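Leucyl-tRNA synthetase (Giardia intestinalis, PDB 3PZ6) probably charges tRNA(Leu) with leucine at the expense of ATP, and is represented here by its CP1 editing domain, a part associated with aminoacyl-tRNA deacylation. Local coordinates at residues A65-L70 with A78-L83; E115-S120 with V125-Q130; P171-K176 with A209-V214; L237-L242 with T258-I263. The protein carries 2 engineered substitutions. All blocks are in the same frame, centred on the assembly; numbering follows the deposited sequence.

In the fold
The four contacts follow one another along the CP1 editing domain, each closing before the next opens. Interactions 1 and 2 share one sheet: strands 79-86 and 115-120 are parallel neighbours, and Tyr81 N lies 2.8 Å from Val116 O, a probable hydrogen bond. Their helices pack on opposite sides of these strands, with contact centres 15 Å apart. Interaction 3 does not touch interaction 2, although their nearest atoms are about 6 Å apart; it joins the loop after strand 167-171 to a helix end. Interaction 4, a helix pair, is the remote one, its centre 35 Å from that of interaction 1 and 22 Å from that of interaction 3.

Interaction 1. Residues A65-L70 with A78-L83; sequences AIFDQL and AKVYLL
Phe67 and Val80 bring helix 61-71 and strand 79-86 together with their CA atoms 8.8 Å apart, and one turn further along the helix Leu70 CA lies 9.6 Å from Ala78 CA; the backbones do not touch, and side chains make the contact. Val80, whose CB points at the helix, makes it from the strand side. Its CG2 methyl is shared by two helix residues: it lies 3.7 Å from Phe67 CE1 and 3.9 Å from Leu70 CD1. The approaches differ. Phe67 and Val80 slide past one another, and the ring meets the methyl obliquely, CE1 being its nearest atom. Leu70 and Val80 instead reach toward each other end to end. With CG1 anti to the backbone N (chi1 -175°), Val80 CG2 is anti to the carbonyl carbon and is the branch that meets both helix residues; Val80 CG1 comes only to 4.2 Å from Leu70 CD1. No hydrogen bond crosses the contact, which is apolar packing of a helix on a sheet. Around it, Ile66 carries the helix onto Leu18 of strand 10-18 and Leu152 of helix 149-152, Val80 pairs through its backbone with Leu18, and Leu70 packs on Val75 in the connecting loop. Strand 79-86 thus runs between strand 10-18, antiparallel to it, and strand 115-120, parallel to it, beneath helix 61-71.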
loop_
_atom_site.group_PDB
_atom_site.type_symbol
_atom_site.label_atom_id
_atom_site.label_comp_id
_atom_site.label_asym_id
_atom_site.label_seq_id
_atom_site.Cartn_x
_atom_site.Cartn_y
_atom_site.Cartn_z
ATOM N N ALA A 65 -0.457 -5.013 -18.307
ATOM C CA ALA A 65 -1.694 -4.522 -18.918
ATOM C C ALA A 65 -1.960 -3.053 -18.603
ATOM O O ALA A 65 -2.441 -2.315 -19.464
ATOM C CB ALA A 65 -2.883 -5.384 -18.513
ATOM N N ILE A 66 -1.646 -2.635 -17.375
ATOM C CA ILE A 66 -1.752 -1.227 -16.997
ATOM C C ILE A 66 -0.792 -0.380 -17.839
ATOM O O ILE A 66 -1.182 0.664 -18.358
ATOM C CB ILE A 66 -1.507 -1.003 -15.486
ATOM C CG1 ILE A 66 -2.616 -1.666 -14.659
ATOM C CG2 ILE A 66 -1.441 0.485 -15.165
ATOM C CD1 ILE A 66 -2.271 -1.883 -13.184
ATOM N N PHE A 67 0.449 -0.847 -17.987
ATOM C CA PHE A 67 1.446 -0.136 -18.789
ATOM C C PHE A 67 1.061 -0.076 -20.268
ATOM O O PHE A 67 1.118 0.989 -20.877
ATOM C CB PHE A 67 2.853 -0.729 -18.609
ATOM C CG PHE A 67 3.509 -0.369 -17.302
ATOM C CD1 PHE A 67 3.811 0.951 -16.996
ATOM C CD2 PHE A 67 3.844 -1.354 -16.382
ATOM C CE1 PHE A 67 4.418 1.283 -15.785
ATOM C CE2 PHE A 67 4.447 -1.029 -15.172
ATOM C CZ PHE A 67 4.736 0.289 -14.873
ATOM N N ASP A 68 0.649 -1.212 -20.829
ATOM C CA ASP A 68 0.202 -1.273 -22.224
ATOM C C ASP A 68 -0.903 -0.262 -22.521
ATOM O O ASP A 68 -0.908 0.368 -23.580
ATOM C CB ASP A 68 -0.263 -2.685 -22.588
ATOM C CG ASP A 68 0.894 -3.633 -22.862
ATOM O OD1 ASP A 68 2.065 -3.211 -22.722
ATOM O OD2 ASP A 68 0.634 -4.804 -23.219
ATOM N N GLN A 69 -1.824 -0.110 -21.572
ATOM C CA GLN A 69 -2.926 0.837 -21.675
ATOM C C GLN A 69 -2.426 2.277 -21.552
ATOM O O GLN A 69 -2.912 3.167 -22.248
ATOM C CB GLN A 69 -3.964 0.537 -20.593
ATOM C CG GLN A 69 -5.235 1.364 -20.669
ATOM C CD GLN A 69 -5.973 1.411 -19.344
ATOM O OE1 GLN A 69 -6.232 0.376 -18.718
ATOM N NE2 GLN A 69 -6.319 2.619 -18.910
ATOM N N LEU A 70 -1.455 2.500 -20.670
ATOM C CA LEU A 70 -0.865 3.829 -20.496
ATOM C C LEU A 70 -0.063 4.255 -21.731
ATOM O O LEU A 70 -0.076 5.422 -22.123
ATOM C CB LEU A 70 -0.005 3.882 -19.229
ATOM C CG LEU A 70 -0.723 3.704 -17.883
ATOM C CD1 LEU A 70 0.272 3.641 -16.732
ATOM C CD2 LEU A 70 -1.763 4.795 -17.634
ATOM N N ALA A 78 7.386 6.773 -17.972
ATOM C CA ALA A 78 7.210 7.513 -16.733
ATOM C C ALA A 78 7.087 6.557 -15.550
ATOM O O ALA A 78 6.751 5.383 -15.722
ATOM C CB ALA A 78 5.980 8.406 -16.831
ATOM N N LYS A 79 7.372 7.060 -14.354
ATOM C CA LYS A 79 7.208 6.271 -13.143
ATOM C C LYS A 79 5.756 6.347 -12.676
ATOM O O LYS A 79 5.175 7.435 -12.605
ATOM C CB LYS A 79 8.175 6.740 -12.057
ATOM C CG LYS A 79 9.600 6.224 -12.229
ATOM C CD LYS A 79 10.528 6.807 -11.166
ATOM C CE LYS A 79 11.885 6.118 -11.156
ATOM N NZ LYS A 79 11.788 4.691 -10.736
ATOM N N VAL A 80 5.176 5.183 -12.373
ATOM C CA VAL A 80 3.751 5.074 -12.045
ATOM C C VAL A 80 3.568 4.623 -10.594
ATOM O O VAL A 80 4.151 3.627 -10.171
ATOM C CB VAL A 80 3.012 4.112 -13.030
ATOM C CG1 VAL A 80 1.521 4.087 -12.765
ATOM C CG2 VAL A 80 3.268 4.517 -14.471
ATOM N N TYR A 81 2.756 5.362 -9.843
ATOM C CA TYR A 81 2.564 5.103 -8.417
ATOM C C TYR A 81 1.096 5.024 -8.027
ATOM O O TYR A 81 0.308 5.912 -8.359
ATOM C CB TYR A 81 3.206 6.210 -7.572
ATOM C CG TYR A 81 4.675 6.460 -7.826
ATOM C CD1 TYR A 81 5.653 5.812 -7.074
ATOM C CD2 TYR A 81 5.086 7.367 -8.801
ATOM C CE1 TYR A 81 7.002 6.047 -7.295
ATOM C CE2 TYR A 81 6.431 7.610 -9.034
ATOM C CZ TYR A 81 7.387 6.949 -8.279
ATOM O OH TYR A 81 8.726 7.196 -8.511
ATOM N N LEU A 82 0.732 3.965 -7.307
ATOM C CA LEU A 82 -0.518 3.962 -6.555
ATOM C C LEU A 82 -0.310 4.848 -5.334
ATOM O O LEU A 82 0.697 4.714 -4.642
ATOM C CB LEU A 82 -0.902 2.545 -6.131
ATOM C CG LEU A 82 -1.750 1.726 -7.106
ATOM C CD1 LEU A 82 -0.974 1.350 -8.358
ATOM C CD2 LEU A 82 -2.265 0.484 -6.412
ATOM N N LEU A 83 -1.236 5.770 -5.089
ATOM C CA LEU A 83 -1.125 6.643 -3.923
ATOM C C LEU A 83 -2.101 6.212 -2.840
ATOM O O LEU A 83 -3.306 6.144 -3.071
ATOM C CB LEU A 83 -1.318 8.120 -4.293
ATOM C CG LEU A 83 -0.788 9.148 -3.286
ATOM C CD1 LEU A 83 0.697 9.405 -3.515
ATOM C CD2 LEU A 83 -1.566 10.460 -3.345
#

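Interaction 2. Residues E115-S120 with V125-Q130; sequences EVIIVS and VNMAHQ
Ile117, Val119 and Met127 make this contact without any flat group; the one ring in the two segments, that of His129, lies apart from them, with Val125 O 3.6 Å above one face and offset toward the rim, and with the Phe138 ring meeting it at about 35° between planes. The contact itself is methyl against methyl. Ile117 and Met127 extend toward each other tip to tip, and Ile117 CD1 lies 3.3 Å from Met127 CE. The same thioether methyl stands 4.3 Å from Val119 CG2, so CE is directed at two alternate residues on one side of the strand. The Met127 chain leaves with CG anti to the backbone N (chi1 -152°) and bends beyond it, ending with CE at Ile117 CD1. The motif is a strand running directly into a helix that folds back on it: Ser120 is the N-cap of helix 121-128, its OG accepting from Ala123 N, and Met127, near the C-terminal end of that helix, points back at the strand. There Val125 O takes bonds from both Ala128 N, at 3.0 Å, and His129 N. Beyond the pair, Met127 also packs on Leu132, Ile117 on Ile111, and Val119 on Tyr109 of the antiparallel strand 105-110.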
loop_
_atom_site.group_PDB
_atom_site.type_symbol
_atom_site.label_atom_id
_atom_site.label_comp_id
_atom_site.label_asym_id
_atom_site.label_seq_id
_atom_site.Cartn_x
_atom_site.Cartn_y
_atom_site.Cartn_z
ATOM N N GLU A 115 6.070 11.414 -14.183
ATOM C CA GLU A 115 5.500 10.796 -12.981
ATOM C C GLU A 115 3.962 10.793 -12.920
ATOM O O GLU A 115 3.313 11.846 -12.941
ATOM C CB GLU A 115 6.137 11.411 -11.735
ATOM C CG GLU A 115 5.613 10.902 -10.420
ATOM C CD GLU A 115 4.765 11.935 -9.724
ATOM O OE1 GLU A 115 5.324 12.691 -8.896
ATOM O OE2 GLU A 115 3.552 12.009 -10.021
ATOM N N VAL A 116 3.402 9.584 -12.838
ATOM C CA VAL A 116 1.955 9.349 -12.896
ATOM C C VAL A 116 1.441 8.691 -11.617
ATOM O O VAL A 116 2.006 7.701 -11.152
ATOM C CB VAL A 116 1.586 8.454 -14.120
ATOM C CG1 VAL A 116 0.157 7.906 -14.024
ATOM C CG2 VAL A 116 1.773 9.216 -15.413
ATOM N N ILE A 117 0.372 9.236 -11.047
ATOM C CA ILE A 117 -0.270 8.586 -9.907
ATOM C C ILE A 117 -1.652 8.053 -10.259
ATOM O O ILE A 117 -2.343 8.602 -11.116
ATOM C CB ILE A 117 -0.357 9.490 -8.656
ATOM C CG1 ILE A 117 -1.153 10.757 -8.957
ATOM C CG2 ILE A 117 1.030 9.817 -8.131
ATOM C CD1 ILE A 117 -1.854 11.314 -7.760
ATOM N N ILE A 118 -2.036 6.967 -9.596
ATOM C CA ILE A 118 -3.361 6.394 -9.757
ATOM C C ILE A 118 -4.108 6.574 -8.447
ATOM O O ILE A 118 -3.668 6.099 -7.399
ATOM C CB ILE A 118 -3.304 4.907 -10.163
ATOM C CG1 ILE A 118 -2.515 4.742 -11.464
ATOM C CG2 ILE A 118 -4.714 4.346 -10.327
ATOM C CD1 ILE A 118 -2.067 3.337 -11.739
ATOM N N VAL A 119 -5.224 7.294 -8.519
ATOM C CA VAL A 119 -6.058 7.593 -7.356
ATOM C C VAL A 119 -7.529 7.619 -7.745
ATOM O O VAL A 119 -7.872 7.498 -8.921
ATOM C CB VAL A 119 -5.698 8.963 -6.703
ATOM C CG1 VAL A 119 -4.490 8.836 -5.801
ATOM C CG2 VAL A 119 -5.481 10.041 -7.761
ATOM N N SER A 120 -8.390 7.775 -6.746
ATOM C CA SER A 120 -9.793 8.085 -6.976
ATOM C C SER A 120 -9.901 9.511 -7.500
ATOM O O SER A 120 -9.014 10.334 -7.257
ATOM C CB SER A 120 -10.582 7.956 -5.678
ATOM O OG SER A 120 -10.177 8.938 -4.738
ATOM N N VAL A 125 -9.223 15.526 -7.452
ATOM C CA VAL A 125 -9.876 16.829 -7.338
ATOM C C VAL A 125 -9.337 17.588 -6.117
ATOM O O VAL A 125 -8.919 18.743 -6.235
ATOM C CB VAL A 125 -11.436 16.698 -7.287
ATOM C CG1 VAL A 125 -12.094 18.002 -6.821
ATOM C CG2 VAL A 125 -11.998 16.267 -8.650
ATOM N N ASN A 126 -9.327 16.924 -4.959
ATOM C CA ASN A 126 -8.852 17.522 -3.707
ATOM C C ASN A 126 -7.359 17.844 -3.753
ATOM O O ASN A 126 -6.843 18.574 -2.906
ATOM C CB ASN A 126 -9.170 16.612 -2.523
ATOM N N MET A 127 -6.679 17.300 -4.755
ATOM C CA MET A 127 -5.252 17.504 -4.946
ATOM C C MET A 127 -4.995 18.641 -5.930
ATOM O O MET A 127 -3.919 19.245 -5.934
ATOM C CB MET A 127 -4.620 16.213 -5.449
ATOM C CG MET A 127 -3.168 16.038 -5.075
ATOM S SD MET A 127 -2.809 14.362 -4.516
ATOM C CE MET A 127 -3.504 13.390 -5.846
ATOM N N ALA A 128 -5.996 18.919 -6.764
ATOM C CA ALA A 128 -5.954 20.031 -7.711
ATOM C C ALA A 128 -6.221 21.387 -7.042
ATOM O O ALA A 128 -5.711 22.413 -7.498
ATOM C CB ALA A 128 -6.934 19.789 -8.856
ATOM N N HIS A 129 -7.008 21.382 -5.964
ATOM C CA HIS A 129 -7.303 22.608 -5.210
ATOM C C HIS A 129 -6.160 23.042 -4.279
ATOM O O HIS A 129 -6.311 23.976 -3.486
ATOM C CB HIS A 129 -8.636 22.499 -4.446
ATOM C CG HIS A 129 -9.830 22.287 -5.329
ATOM N ND1 HIS A 129 -10.917 21.533 -4.942
ATOM C CD2 HIS A 129 -10.101 22.716 -6.586
ATOM C CE1 HIS A 129 -11.809 21.514 -5.918
ATOM N NE2 HIS A 129 -11.337 22.223 -6.927
ATOM N N GLN A 130 -5.019 22.363 -4.387
ATOM C CA GLN A 130 -3.781 22.786 -3.731
ATOM C C GLN A 130 -2.582 22.709 -4.688
ATOM O O GLN A 130 -1.442 22.511 -4.262
ATOM C CB GLN A 130 -3.535 22.014 -2.427
ATOM C CG GLN A 130 -3.573 20.491 -2.541
ATOM C CD GLN A 130 -3.575 19.804 -1.184
ATOM O OE1 GLN A 130 -4.513 19.091 -0.842
ATOM N NE2 GLN A 130 -2.528 20.028 -0.400
#

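Interaction 3. Residues P171-K176 with A209-V214; sequences PLETIK and AEKYGV
Tyr212 meets the 171-176 segment twice, through one face of its ring and through its hydroxyl. Over the face lies Pro171: its CB is 3.9 Å from the ring centroid and only 17° off the ring normal, a CH-pi contact, and Pro171 CG comes 3.6 Å from Tyr212 CD2. At the ring's edge, near its plane, is Glu173 OE1, which accepts a hydrogen bond from Tyr212 OH at 2.7 Å. The oxygen uses its anti lone pair, the one facing away from OE2, and the carboxylate plane stands 76° from the ring plane. The Glu173 chain is extended beyond CG, which carries the carboxylate from the turn across to the phenol. The opposite face of the ring is covered from its own segment by Lys211, whose CG sits above the centre. Lys211 NZ remains 5.2 Å from Glu173 OE1, too far for direct contact of the charges, though an attraction over that distance is plausible.

Further out, a type I turn from Leu172 to Ile175 presents Glu173, while Pro171 rests on Pro102 and on Ile201 of helix 192-202. Tyr212 leans on Pro102 as well, and on Leu153. Tyr212 comes just as the short, weakly bonded helix 208-211 ends, which probably helps to place it: Gly213, with phi at 75°, turns the chain, Val214 N bonds back to Ala209 O at 2.9 Å and Gly213 N to Glu210 O at 3.0 Å. These two bonds and the positive phi define a Schellman motif, the C-terminal cap of a helix.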
loop_
_atom_site.group_PDB
_atom_site.type_symbol
_atom_site.label_atom_id
_atom_site.label_comp_id
_atom_site.label_asym_id
_atom_site.label_seq_id
_atom_site.Cartn_x
_atom_site.Cartn_y
_atom_site.Cartn_z
ATOM N N PRO A 171 -7.754 -7.164 -2.428
ATOM C CA PRO A 171 -9.125 -6.691 -2.369
ATOM C C PRO A 171 -9.624 -6.353 -0.963
ATOM O O PRO A 171 -9.567 -7.190 -0.055
ATOM C CB PRO A 171 -9.921 -7.870 -2.955
ATOM C CG PRO A 171 -9.125 -9.048 -2.631
ATOM C CD PRO A 171 -7.690 -8.623 -2.620
ATOM N N LEU A 172 -10.093 -5.121 -0.792
ATOM C CA LEU A 172 -10.822 -4.738 0.409
ATOM C C LEU A 172 -12.196 -4.201 0.021
ATOM O O LEU A 172 -12.313 -3.124 -0.544
ATOM C CB LEU A 172 -10.036 -3.724 1.241
ATOM C CG LEU A 172 -10.587 -3.420 2.649
ATOM C CD1 LEU A 172 -10.602 -4.663 3.553
ATOM C CD2 LEU A 172 -9.807 -2.291 3.300
ATOM N N GLU A 173 -13.230 -4.972 0.332
ATOM C CA GLU A 173 -14.596 -4.684 -0.115
ATOM C C GLU A 173 -15.271 -3.498 0.575
ATOM O O GLU A 173 -16.316 -3.030 0.118
ATOM C CB GLU A 173 -15.476 -5.926 0.037
ATOM C CG GLU A 173 -15.115 -7.048 -0.911
ATOM C CD GLU A 173 -15.791 -8.365 -0.552
ATOM O OE1 GLU A 173 -16.067 -9.157 -1.484
ATOM O OE2 GLU A 173 -16.044 -8.615 0.654
ATOM N N THR A 174 -14.668 -3.015 1.660
ATOM C CA THR A 174 -15.255 -1.942 2.463
ATOM C C THR A 174 -14.618 -0.568 2.222
ATOM O O THR A 174 -14.936 0.394 2.923
ATOM C CB THR A 174 -15.193 -2.272 3.975
ATOM O OG1 THR A 174 -13.824 -2.352 4.395
ATOM C CG2 THR A 174 -15.898 -3.593 4.277
ATOM N N ILE A 175 -13.722 -0.475 1.241
ATOM C CA ILE A 175 -13.098 0.803 0.900
ATOM C C ILE A 175 -14.141 1.813 0.414
ATOM O O ILE A 175 -15.028 1.468 -0.376
ATOM C CB ILE A 175 -11.978 0.635 -0.150
ATOM C CG1 ILE A 175 -10.715 0.094 0.527
ATOM C CG2 ILE A 175 -11.692 1.963 -0.864
ATOM C CD1 ILE A 175 -9.560 -0.188 -0.409
ATOM N N LYS A 176 -14.031 3.047 0.905
ATOM C CA LYS A 176 -14.912 4.139 0.490
ATOM C C LYS A 176 -14.188 5.102 -0.441
ATOM O O LYS A 176 -13.238 5.771 -0.038
ATOM C CB LYS A 176 -15.469 4.891 1.707
ATOM C CG LYS A 176 -16.227 4.022 2.708
ATOM C CD LYS A 176 -17.445 3.349 2.084
ATOM C CE LYS A 176 -18.156 2.434 3.084
ATOM N NZ LYS A 176 -19.273 1.669 2.431
ATOM N N ALA A 209 -10.707 -15.835 -1.343
ATOM C CA ALA A 209 -9.475 -15.829 -2.128
ATOM C C ALA A 209 -9.713 -16.290 -3.574
ATOM O O ALA A 209 -9.185 -15.689 -4.519
ATOM C CB ALA A 209 -8.414 -16.662 -1.466
ATOM N N GLU A 210 -10.526 -17.336 -3.733
ATOM C CA GLU A 210 -10.842 -17.893 -5.046
ATOM C C GLU A 210 -11.649 -16.909 -5.861
ATOM O O GLU A 210 -11.405 -16.744 -7.056
ATOM C CB GLU A 210 -11.658 -19.182 -4.933
ATOM C CG GLU A 210 -11.266 -20.124 -3.815
ATOM C CD GLU A 210 -12.053 -21.437 -3.850
ATOM O OE1 GLU A 210 -12.728 -21.755 -2.843
ATOM O OE2 GLU A 210 -11.992 -22.145 -4.884
ATOM N N LYS A 211 -12.622 -16.280 -5.204
ATOM C CA LYS A 211 -13.498 -15.289 -5.823
ATOM C C LYS A 211 -12.736 -14.190 -6.573
ATOM O O LYS A 211 -13.204 -13.712 -7.598
ATOM C CB LYS A 211 -14.431 -14.662 -4.776
ATOM C CG LYS A 211 -15.200 -13.440 -5.279
ATOM C CD LYS A 211 -16.157 -12.905 -4.245
ATOM C CE LYS A 211 -16.648 -11.500 -4.609
ATOM N NZ LYS A 211 -17.316 -11.430 -5.951
ATOM N N TYR A 212 -11.577 -13.799 -6.055
ATOM C CA TYR A 212 -10.768 -12.736 -6.657
ATOM C C TYR A 212 -9.507 -13.260 -7.350
ATOM O O TYR A 212 -8.680 -12.471 -7.813
ATOM C CB TYR A 212 -10.397 -11.677 -5.606
ATOM C CG TYR A 212 -11.573 -10.863 -5.122
ATOM C CD1 TYR A 212 -12.270 -10.036 -6.002
ATOM C CD2 TYR A 212 -11.988 -10.916 -3.791
ATOM C CE1 TYR A 212 -13.342 -9.278 -5.583
ATOM C CE2 TYR A 212 -13.072 -10.163 -3.350
ATOM C CZ TYR A 212 -13.746 -9.339 -4.255
ATOM O OH TYR A 212 -14.834 -8.580 -3.863
ATOM N N GLY A 213 -9.361 -14.584 -7.405
ATOM C CA GLY A 213 -8.278 -15.219 -8.155
ATOM C C GLY A 213 -6.918 -15.127 -7.496
ATOM O O GLY A 213 -5.889 -15.124 -8.182
ATOM N N VAL A 214 -6.917 -15.056 -6.168
ATOM C CA VAL A 214 -5.695 -14.852 -5.401
ATOM C C VAL A 214 -4.915 -16.142 -5.348
ATOM O O VAL A 214 -5.441 -17.170 -4.922
ATOM C CB VAL A 214 -5.985 -14.368 -3.937
ATOM C CG1 VAL A 214 -4.692 -14.162 -3.161
ATOM C CG2 VAL A 214 -6.791 -13.087 -3.935
#

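Interaction 4. Residues L237-L242 with T258-I263; sequences LSAVRL and TQIKEI
Two consecutive helices, 238-245 and 254-271, pair here through Leu242, Ala239, Ile260 and Ile263. The axes of their short segments pass 10.1 Å apart at an angle of 141°, antiparallel but well splayed, and the backbones come nearest at Leu242 and Ile260, with CA atoms 6.7 Å apart. Ile260 supplies the central side chain: its CG1 lies opposite the backbone N (chi1 167°), which extends CD1 to the other helix. There CD1 lies 3.5 Å from Leu242 CB and 4.4 Å from Ala239 CB, beside the first turn of that helix, and also 3.3 Å from the carbonyl Ala239 O. Leu242 and Ile260 slide past each other, so Leu242 CD1 runs back along the isoleucine to within 3.7 Å of its CG1. The same methyl meets the next turn as well, 3.9 Å from Ile263 CG2, where the two side chains cross at a slant. The side-chain contacts are apolar, and no hydrogen bond links the segments. Cys264 continues the interface against Ser238 and Ala239, Ile260 packs on Pro192 of helix 192-202, and Ile263 on Ile234. The arrangement is an antiparallel pair of successive helices packed through hydrophobic side chains spaced about one turn apart.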
loop_
_atom_site.group_PDB
_atom_site.type_symbol
_atom_site.label_atom_id
_atom_site.label_comp_id
_atom_site.label_asym_id
_atom_site.label_seq_id
_atom_site.Cartn_x
_atom_site.Cartn_y
_atom_site.Cartn_z
ATOM N N LEU A 237 3.397 -8.207 17.878
ATOM C CA LEU A 237 2.329 -8.275 16.859
ATOM C C LEU A 237 0.977 -8.009 17.507
ATOM O O LEU A 237 0.093 -8.870 17.510
ATOM C CB LEU A 237 2.329 -9.610 16.102
ATOM C CG LEU A 237 3.523 -10.054 15.248
ATOM C CD1 LEU A 237 3.132 -11.309 14.483
ATOM C CD2 LEU A 237 4.003 -9.006 14.269
ATOM N N SER A 238 0.823 -6.807 18.050
ATOM C CA SER A 238 -0.300 -6.494 18.935
ATOM C C SER A 238 -1.675 -6.728 18.347
ATOM O O SER A 238 -2.518 -7.340 18.994
ATOM C CB SER A 238 -0.184 -5.073 19.462
ATOM O OG SER A 238 0.863 -5.034 20.412
ATOM N N ALA A 239 -1.894 -6.258 17.124
ATOM C CA ALA A 239 -3.165 -6.464 16.448
ATOM C C ALA A 239 -3.434 -7.958 16.279
ATOM O O ALA A 239 -4.561 -8.410 16.463
ATOM C CB ALA A 239 -3.194 -5.745 15.099
ATOM N N VAL A 240 -2.383 -8.714 15.963
ATOM C CA VAL A 240 -2.460 -10.167 15.838
ATOM C C VAL A 240 -2.780 -10.813 17.194
ATOM O O VAL A 240 -3.783 -11.511 17.315
ATOM C CB VAL A 240 -1.157 -10.754 15.216
ATOM C CG1 VAL A 240 -1.257 -12.256 15.037
ATOM C CG2 VAL A 240 -0.857 -10.089 13.889
ATOM N N ARG A 241 -1.947 -10.556 18.205
ATOM C CA ARG A 241 -2.132 -11.108 19.562
ATOM C C ARG A 241 -3.526 -10.857 20.142
ATOM O O ARG A 241 -4.164 -11.772 20.659
ATOM C CB ARG A 241 -1.085 -10.562 20.539
ATOM C CG ARG A 241 0.317 -11.104 20.347
ATOM C CD ARG A 241 1.275 -10.422 21.310
ATOM N NE ARG A 241 2.672 -10.587 20.915
ATOM C CZ ARG A 241 3.459 -11.574 21.328
ATOM N NH1 ARG A 241 2.994 -12.498 22.159
ATOM N NH2 ARG A 241 4.715 -11.635 20.911
ATOM N N LEU A 242 -3.989 -9.613 20.066
ATOM C CA LEU A 242 -5.317 -9.282 20.562
ATOM C C LEU A 242 -6.407 -9.930 19.720
ATOM O O LEU A 242 -7.378 -10.437 20.261
ATOM C CB LEU A 242 -5.514 -7.767 20.656
ATOM C CG LEU A 242 -4.652 -6.986 21.658
ATOM C CD1 LEU A 242 -5.169 -5.567 21.790
ATOM C CD2 LEU A 242 -4.587 -7.651 23.035
ATOM N N THR A 258 -13.343 -2.704 16.720
ATOM C CA THR A 258 -13.246 -1.291 17.088
ATOM C C THR A 258 -12.536 -1.151 18.428
ATOM O O THR A 258 -11.778 -0.206 18.646
ATOM C CB THR A 258 -14.627 -0.595 17.148
ATOM O OG1 THR A 258 -15.575 -1.456 17.790
ATOM C CG2 THR A 258 -15.126 -0.258 15.748
ATOM N N GLN A 259 -12.773 -2.118 19.305
ATOM C CA GLN A 259 -12.172 -2.145 20.632
ATOM C C GLN A 259 -10.653 -2.355 20.562
ATOM O O GLN A 259 -9.895 -1.613 21.182
ATOM C CB GLN A 259 -12.849 -3.221 21.483
ATOM C CG GLN A 259 -12.506 -3.200 22.964
ATOM C CD GLN A 259 -13.267 -4.264 23.757
ATOM O OE1 GLN A 259 -12.663 -5.113 24.416
ATOM N NE2 GLN A 259 -14.601 -4.227 23.681
ATOM N N ILE A 260 -10.212 -3.354 19.801
ATOM C CA ILE A 260 -8.778 -3.602 19.634
ATOM C C ILE A 260 -8.064 -2.492 18.842
ATOM O O ILE A 260 -6.911 -2.168 19.131
ATOM C CB ILE A 260 -8.471 -5.006 19.049
ATOM C CG1 ILE A 260 -7.011 -5.087 18.601
ATOM C CG2 ILE A 260 -9.384 -5.329 17.893
ATOM C CD1 ILE A 260 -6.702 -6.233 17.694
ATOM N N LYS A 261 -8.755 -1.904 17.867
ATOM C CA LYS A 261 -8.196 -0.784 17.104
ATOM C C LYS A 261 -7.964 0.416 18.012
ATOM O O LYS A 261 -7.049 1.202 17.790
ATOM C CB LYS A 261 -9.096 -0.409 15.920
ATOM N N GLU A 262 -8.793 0.527 19.047
ATOM C CA GLU A 262 -8.679 1.572 20.053
ATOM C C GLU A 262 -7.433 1.382 20.907
ATOM O O GLU A 262 -6.693 2.333 21.145
ATOM C CB GLU A 262 -9.925 1.585 20.938
ATOM C CG GLU A 262 -10.588 2.938 21.019
ATOM C CD GLU A 262 -11.048 3.425 19.659
ATOM O OE1 GLU A 262 -12.105 2.950 19.184
ATOM O OE2 GLU A 262 -10.351 4.279 19.065
ATOM N N ILE A 263 -7.202 0.155 21.360
ATOM C CA ILE A 263 -5.995 -0.169 22.125
ATOM C C ILE A 263 -4.748 0.021 21.267
ATOM O O ILE A 263 -3.821 0.721 21.665
ATOM C CB ILE A 263 -6.031 -1.609 22.686
ATOM C CG1 ILE A 263 -7.156 -1.750 23.709
ATOM C CG2 ILE A 263 -4.695 -1.982 23.319
ATOM C CD1 ILE A 263 -7.606 -3.175 23.912
#